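Local coordinates for nicotinate phosphoribosyltransferase (Vibrio cholerae, PDB 4HL7), which probably catalyses the ATP-dependent formation of nicotinate ribonucleotide from nicotinate and phosphoribosyl diphosphate, a step on the route to NAD, at residues Q146-V151 against A364-R369; H283-Y288 against L312-T317. All coordinates share one frame; numbering follows the deposited sequence.

Interaction 1. Residues Q146-V151 against A364-R369; sequences QRWAEV and AGVEYR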
loop_
_atom_site.group_PDB
_atom_site.type_symbol
_atom_site.label_atom_id
_atom_site.label_comp_id
_atom_site.label_asym_id
_atom_site.label_seq_id
_atom_site.Cartn_x
_atom_site.Cartn_y
_atom_site.Cartn_z
ATOM N N GLN A 146 -5.921 -0.087 22.993
ATOM C CA GLN A 146 -5.232 -0.430 24.232
ATOM C C GLN A 146 -4.523 0.763 24.854
ATOM O O GLN A 146 -4.509 0.918 26.101
ATOM C CB GLN A 146 -4.286 -1.581 24.042
ATOM C CG GLN A 146 -4.986 -2.870 24.394
ATOM C CD GLN A 146 -4.150 -4.106 24.214
ATOM O OE1 GLN A 146 -4.674 -5.117 23.782
ATOM N NE2 GLN A 146 -2.862 -4.061 24.604
ATOM N N ARG A 147 -3.999 1.631 23.992
ATOM C CA ARG A 147 -3.091 2.703 24.433
ATOM C C ARG A 147 -3.589 4.125 24.212
ATOM O O ARG A 147 -3.066 5.057 24.830
ATOM C CB ARG A 147 -1.716 2.477 23.845
ATOM C CG ARG A 147 -1.112 1.189 24.371
ATOM C CD ARG A 147 0.112 0.772 23.606
ATOM N NE ARG A 147 0.709 -0.444 24.188
ATOM C CZ ARG A 147 1.909 -0.902 23.853
ATOM N NH1 ARG A 147 2.392 -2.006 24.408
ATOM N NH2 ARG A 147 2.631 -0.259 22.958
ATOM N N TRP A 148 -4.625 4.315 23.383
ATOM C CA TRP A 148 -5.086 5.653 23.035
ATOM C C TRP A 148 -6.556 5.751 23.108
ATOM O O TRP A 148 -7.186 6.456 22.341
ATOM C CB TRP A 148 -4.557 6.059 21.645
ATOM C CG TRP A 148 -3.062 6.184 21.708
ATOM C CD1 TRP A 148 -2.088 5.198 21.470
ATOM C CD2 TRP A 148 -2.316 7.360 22.171
ATOM N NE1 TRP A 148 -0.837 5.695 21.716
ATOM C CE2 TRP A 148 -0.911 6.986 22.160
ATOM C CE3 TRP A 148 -2.682 8.670 22.539
ATOM C CZ2 TRP A 148 0.089 7.893 22.469
ATOM C CZ3 TRP A 148 -1.663 9.572 22.906
ATOM C CH2 TRP A 148 -0.311 9.178 22.886
ATOM N N ALA A 149 -7.130 4.997 24.034
ATOM C CA ALA A 149 -8.569 4.857 24.148
ATOM C C ALA A 149 -9.225 6.160 24.628
ATOM O O ALA A 149 -10.389 6.431 24.327
ATOM C CB ALA A 149 -8.899 3.674 25.071
ATOM N N GLU A 150 -8.460 7.021 25.289
ATOM C CA GLU A 150 -9.051 8.262 25.840
ATOM C C GLU A 150 -9.033 9.485 24.872
ATOM O O GLU A 150 -9.493 10.604 25.214
ATOM C CB GLU A 150 -8.467 8.562 27.248
ATOM C CG GLU A 150 -6.963 8.907 27.299
ATOM C CD GLU A 150 -6.016 7.962 26.508
ATOM O OE1 GLU A 150 -6.194 6.705 26.508
ATOM O OE2 GLU A 150 -5.060 8.482 25.891
ATOM N N VAL A 151 -8.531 9.286 23.661
ATOM C CA VAL A 151 -8.556 10.365 22.671
ATOM C C VAL A 151 -9.983 10.921 22.575
ATOM O O VAL A 151 -10.904 10.159 22.435
ATOM C CB VAL A 151 -8.083 9.873 21.287
ATOM C CG1 VAL A 151 -8.326 10.928 20.218
ATOM C CG2 VAL A 151 -6.619 9.475 21.367
ATOM N N ALA A 364 -0.455 12.015 30.291
ATOM C CA ALA A 364 0.909 11.985 30.798
ATOM C C ALA A 364 1.826 12.893 29.968
ATOM O O ALA A 364 2.987 13.096 30.328
ATOM C CB ALA A 364 1.447 10.556 30.866
ATOM N N GLY A 365 1.294 13.457 28.888
ATOM C CA GLY A 365 1.973 14.514 28.141
ATOM C C GLY A 365 2.716 13.979 26.958
ATOM O O GLY A 365 3.531 14.682 26.339
ATOM N N VAL A 366 2.460 12.718 26.621
ATOM C CA VAL A 366 3.133 12.094 25.493
ATOM C C VAL A 366 2.398 12.469 24.201
ATOM O O VAL A 366 1.182 12.256 24.116
ATOM C CB VAL A 366 3.098 10.558 25.630
ATOM C CG1 VAL A 366 3.820 9.871 24.464
ATOM C CG2 VAL A 366 3.647 10.110 26.974
ATOM N N GLU A 367 3.125 12.987 23.194
ATOM C CA GLU A 367 2.528 13.317 21.870
ATOM C C GLU A 367 2.161 12.062 21.073
ATOM O O GLU A 367 2.975 11.120 20.942
ATOM C CB GLU A 367 3.462 14.141 20.984
ATOM C CG GLU A 367 3.579 15.608 21.366
ATOM C CD GLU A 367 4.732 16.267 20.635
ATOM O OE1 GLU A 367 4.497 16.808 19.546
ATOM O OE2 GLU A 367 5.879 16.197 21.134
ATOM N N TYR A 368 0.939 12.061 20.541
ATOM C CA TYR A 368 0.478 10.936 19.754
ATOM C C TYR A 368 1.275 10.843 18.472
ATOM O O TYR A 368 1.472 11.850 17.810
ATOM C CB TYR A 368 -0.994 11.089 19.397
ATOM C CG TYR A 368 -1.435 9.945 18.545
ATOM C CD1 TYR A 368 -1.681 8.682 19.133
ATOM C CD2 TYR A 368 -1.546 10.078 17.144
ATOM C CE1 TYR A 368 -2.040 7.581 18.340
ATOM C CE2 TYR A 368 -1.896 8.977 16.354
ATOM C CZ TYR A 368 -2.144 7.744 16.960
ATOM O OH TYR A 368 -2.489 6.665 16.183
ATOM N N ARG A 369 1.693 9.624 18.092
ATOM C CA ARG A 369 2.231 9.336 16.750
ATOM C C ARG A 369 1.601 7.967 16.324
ATOM O O ARG A 369 1.335 7.135 17.181
ATOM C CB ARG A 369 3.774 9.213 16.780
ATOM C CG ARG A 369 4.522 10.575 16.855
ATOM C CD ARG A 369 5.897 10.450 17.519
#
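Trp-148 and Tyr-368 meet in a T-shaped pair: the tyrosine presents the CD1-CE1 edge of its ring to one face of the indole. The planes stand at 85°, and the tyrosine ring centre lies 4.8 Å from that of the five-membered ring of Trp-148. Tyr-368 CD1 comes within 3.4 Å of Trp-148 CD2, at the fusion of the two indole rings. Beside it, Tyr-368 CB sits over the six-membered ring, 4.2 Å from its centroid, and makes a CH-pi contact, so one residue rests on both halves of the bicycle. With Tyr-368 CG extended away from its own backbone N (chi1 178°), methylene and ring edge lie along the same indole face. Trp-148 CH2 is 3.6 Å from the carbonyl oxygen of Val-366, which lies near the ring plane, while Val-366 CG1 makes a looser apolar contact with the same carbon. The side-chain packing is thus aromatic and apolar, with one carbonyl oxygen at the indole edge, and polar groups hold it from outside. Tyr-368 OH is hydrogen-bonded to Asn-355 OD1, which ties down the far end of the ring. Arg-143 touches both aromatic side chains and binds the carbonyl oxygen of Arg-369, and Asn-362, packed on Trp-148, holds the backbone N of Val-366. In the segment 146-151, Trp-148 is the first residue to leave the helix 131-147 and opens a type I beta turn, closed by a weak Val-151 N to Trp-148 O bond of 3.4 Å. The example is one of aromatic packing at a helix terminus: the end of helix 131-147 is joined to the irregular segment leading into strand 372-380, in the antiparallel sheet that accompanies the barrel-like domain of this nicotinate phosphoribosyltransferase.

Interaction 2. Residues H283-Y288 against L312-T317; sequences HLANAY and LGIDPT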
loop_
_atom_site.group_PDB
_atom_site.type_symbol
_atom_site.label_atom_id
_atom_site.label_comp_id
_atom_site.label_asym_id
_atom_site.label_seq_id
_atom_site.Cartn_x
_atom_site.Cartn_y
_atom_site.Cartn_z
ATOM N N HIS A 283 5.612 0.049 -26.002
ATOM C CA HIS A 283 4.358 -0.722 -25.958
ATOM C C HIS A 283 3.795 -0.737 -24.533
ATOM O O HIS A 283 2.606 -0.456 -24.348
ATOM C CB HIS A 283 4.527 -2.088 -26.612
ATOM C CG HIS A 283 4.871 -2.024 -28.132
ATOM N ND1 HIS A 283 5.705 -2.911 -28.723
ATOM C CD2 HIS A 283 4.561 -1.083 -29.103
ATOM C CE1 HIS A 283 5.807 -2.630 -30.027
ATOM N NE2 HIS A 283 5.122 -1.491 -30.265
ATOM N N LEU A 284 4.659 -0.860 -23.519
ATOM C CA LEU A 284 4.221 -0.885 -22.130
ATOM C C LEU A 284 3.790 0.492 -21.692
ATOM O O LEU A 284 2.807 0.651 -20.973
ATOM C CB LEU A 284 5.332 -1.403 -21.214
ATOM C CG LEU A 284 5.519 -2.929 -21.366
ATOM C CD1 LEU A 284 6.800 -3.372 -20.665
ATOM C CD2 LEU A 284 4.312 -3.749 -20.924
ATOM N N ALA A 285 4.544 1.496 -22.098
ATOM C CA ALA A 285 4.216 2.929 -21.694
ATOM C C ALA A 285 2.899 3.413 -22.280
ATOM O O ALA A 285 2.216 4.242 -21.664
ATOM C CB ALA A 285 5.355 3.880 -22.076
ATOM N N ASN A 286 2.529 2.917 -23.460
ATOM C CA ASN A 286 1.234 3.233 -24.032
ATOM C C ASN A 286 0.111 2.439 -23.391
ATOM O O ASN A 286 -0.936 2.970 -23.116
ATOM C CB ASN A 286 1.246 2.981 -25.534
ATOM C CG ASN A 286 1.745 4.218 -26.308
ATOM O OD1 ASN A 286 1.225 5.293 -26.134
ATOM N ND2 ASN A 286 2.765 4.045 -27.143
ATOM N N ALA A 287 0.376 1.193 -23.066
ATOM C CA ALA A 287 -0.695 0.397 -22.483
ATOM C C ALA A 287 -0.988 0.812 -21.026
ATOM O O ALA A 287 -2.138 0.823 -20.610
ATOM C CB ALA A 287 -0.307 -1.082 -22.520
ATOM N N TYR A 288 0.053 1.141 -20.258
ATOM C CA TYR A 288 -0.161 1.541 -18.863
ATOM C C TYR A 288 -0.831 2.926 -18.754
ATOM O O TYR A 288 -0.553 3.815 -19.530
ATOM C CB TYR A 288 1.181 1.519 -18.106
ATOM C CG TYR A 288 1.426 0.170 -17.500
ATOM C CD1 TYR A 288 1.230 -0.033 -16.140
ATOM C CD2 TYR A 288 1.861 -0.895 -18.304
ATOM C CE1 TYR A 288 1.435 -1.285 -15.569
ATOM C CE2 TYR A 288 2.041 -2.177 -17.747
ATOM C CZ TYR A 288 1.784 -2.348 -16.388
ATOM O OH TYR A 288 1.943 -3.590 -15.811
ATOM N N LEU A 312 9.405 8.748 -26.187
ATOM C CA LEU A 312 8.663 7.626 -26.793
ATOM C C LEU A 312 7.447 8.129 -27.643
ATOM O O LEU A 312 6.702 7.311 -28.192
ATOM C CB LEU A 312 8.177 6.672 -25.693
ATOM C CG LEU A 312 9.238 5.887 -24.924
ATOM C CD1 LEU A 312 8.534 4.977 -23.950
ATOM C CD2 LEU A 312 10.101 5.073 -25.881
ATOM N N GLY A 313 7.265 9.444 -27.745
ATOM C CA GLY A 313 6.196 10.047 -28.562
ATOM C C GLY A 313 4.828 9.938 -27.919
ATOM O O GLY A 313 3.842 10.088 -28.575
ATOM N N ILE A 314 4.797 9.748 -26.605
ATOM C CA ILE A 314 3.539 9.659 -25.825
ATOM C C ILE A 314 3.249 11.008 -25.189
ATOM O O ILE A 314 4.133 11.684 -24.722
ATOM C CB ILE A 314 3.700 8.556 -24.735
ATOM C CG1 ILE A 314 3.989 7.211 -25.418
ATOM C CG2 ILE A 314 2.494 8.503 -23.786
ATOM C CD1 ILE A 314 4.325 6.092 -24.461
ATOM N N ASP A 315 2.009 11.460 -25.294
ATOM C CA ASP A 315 1.572 12.716 -24.701
ATOM C C ASP A 315 1.329 12.517 -23.174
ATOM O O ASP A 315 0.398 11.779 -22.748
ATOM C CB ASP A 315 0.291 13.164 -25.382
ATOM C CG ASP A 315 -0.217 14.492 -24.877
ATOM O OD1 ASP A 315 0.303 15.074 -23.893
ATOM O OD2 ASP A 315 -1.182 14.990 -25.472
ATOM N N PRO A 316 2.157 13.136 -22.355
ATOM C CA PRO A 316 2.045 12.876 -20.877
ATOM C C PRO A 316 0.792 13.391 -20.278
ATOM O O PRO A 316 0.365 12.918 -19.217
ATOM C CB PRO A 316 3.267 13.604 -20.285
ATOM C CG PRO A 316 4.110 14.012 -21.434
ATOM C CD PRO A 316 3.295 13.998 -22.709
ATOM N N THR A 317 0.122 14.342 -20.969
ATOM C CA THR A 317 -1.141 14.820 -20.460
ATOM C C THR A 317 -2.247 13.759 -20.519
ATOM O O THR A 317 -3.339 13.964 -19.976
ATOM C CB THR A 317 -1.633 16.116 -21.179
ATOM O OG1 THR A 317 -1.925 15.830 -22.538
ATOM C CG2 THR A 317 -0.559 17.270 -21.071
HETATM O O HOH W 1 4.193 6.212 -28.800
#
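Ile-314 reaches the helix 282-287 at Ala-285, where its CD1 lies 3.4 Å from Ala-285 CB, tighter than usual for two carbons. The isoleucine arrives extended, with CD1 anti to CA (chi2 173°), so the tip of its longer branch meets the methyl group of the alanine. Leu-312 CD1 approaches the same methyl at 3.8 Å, and the small residue thereby takes a branch from each of two larger ones. Tyr-309, from helix 298-311, touches both Ala-285 and Ile-314 and continues this buried patch.

The side of Asn-286 is looser and wetter. The flat face of its amide lies across the end of the isoleucine branch, with CD1 above it and OD1 3.4 Å from Ile-314 CG1, a contact of polar atom with hydrocarbon. Asn-286 ND2 donates to a water at 3.1 Å, which in turn donates to Leu-312 O at 2.8 Å, so one bridge spans the two segments where direct polar contact is lacking. A weak bond from the same ND2 to Arg-282 O helps orient the amide.

The incoming chain is shaped by local turns. Gly-313, at positive phi, ends helix 298-311 in a Schellman motif, and further on Asp-315 OD1 accepts from Thr-317 N (3.0 Å), which makes an Asx turn, and also from Thr-317 OG1 (2.7 Å), both on one face of the carboxylate. The contact packs helix 282-287, which precedes strand 290-293, against the turn that leaves helix 298-311 for the adjacent parallel strand 320-323, the return leg of a beta-alpha-beta crossover in the barrel-like domain.

Overall arrangement
Read from the N terminus, the chain passes through several helices and strands before helix 131-147, whose end meets the segment 364-369 more than two hundred residues later; interaction 1 therefore closes a very long loop. Interaction 2 is nested inside it and closes a short one, with strand 290-293 and helix 298-311 lying between its segments. The two lie on opposite sides of the chain's centre, their centres 48 Å apart, and do not touch. One is local, joining a helix and a turn that lead into neighbouring strands 290-293 and 320-323 of the parallel sheet; the other brings the chain back from that sheet to helix 131-147 just before strand 372-380 enters the antiparallel sheet.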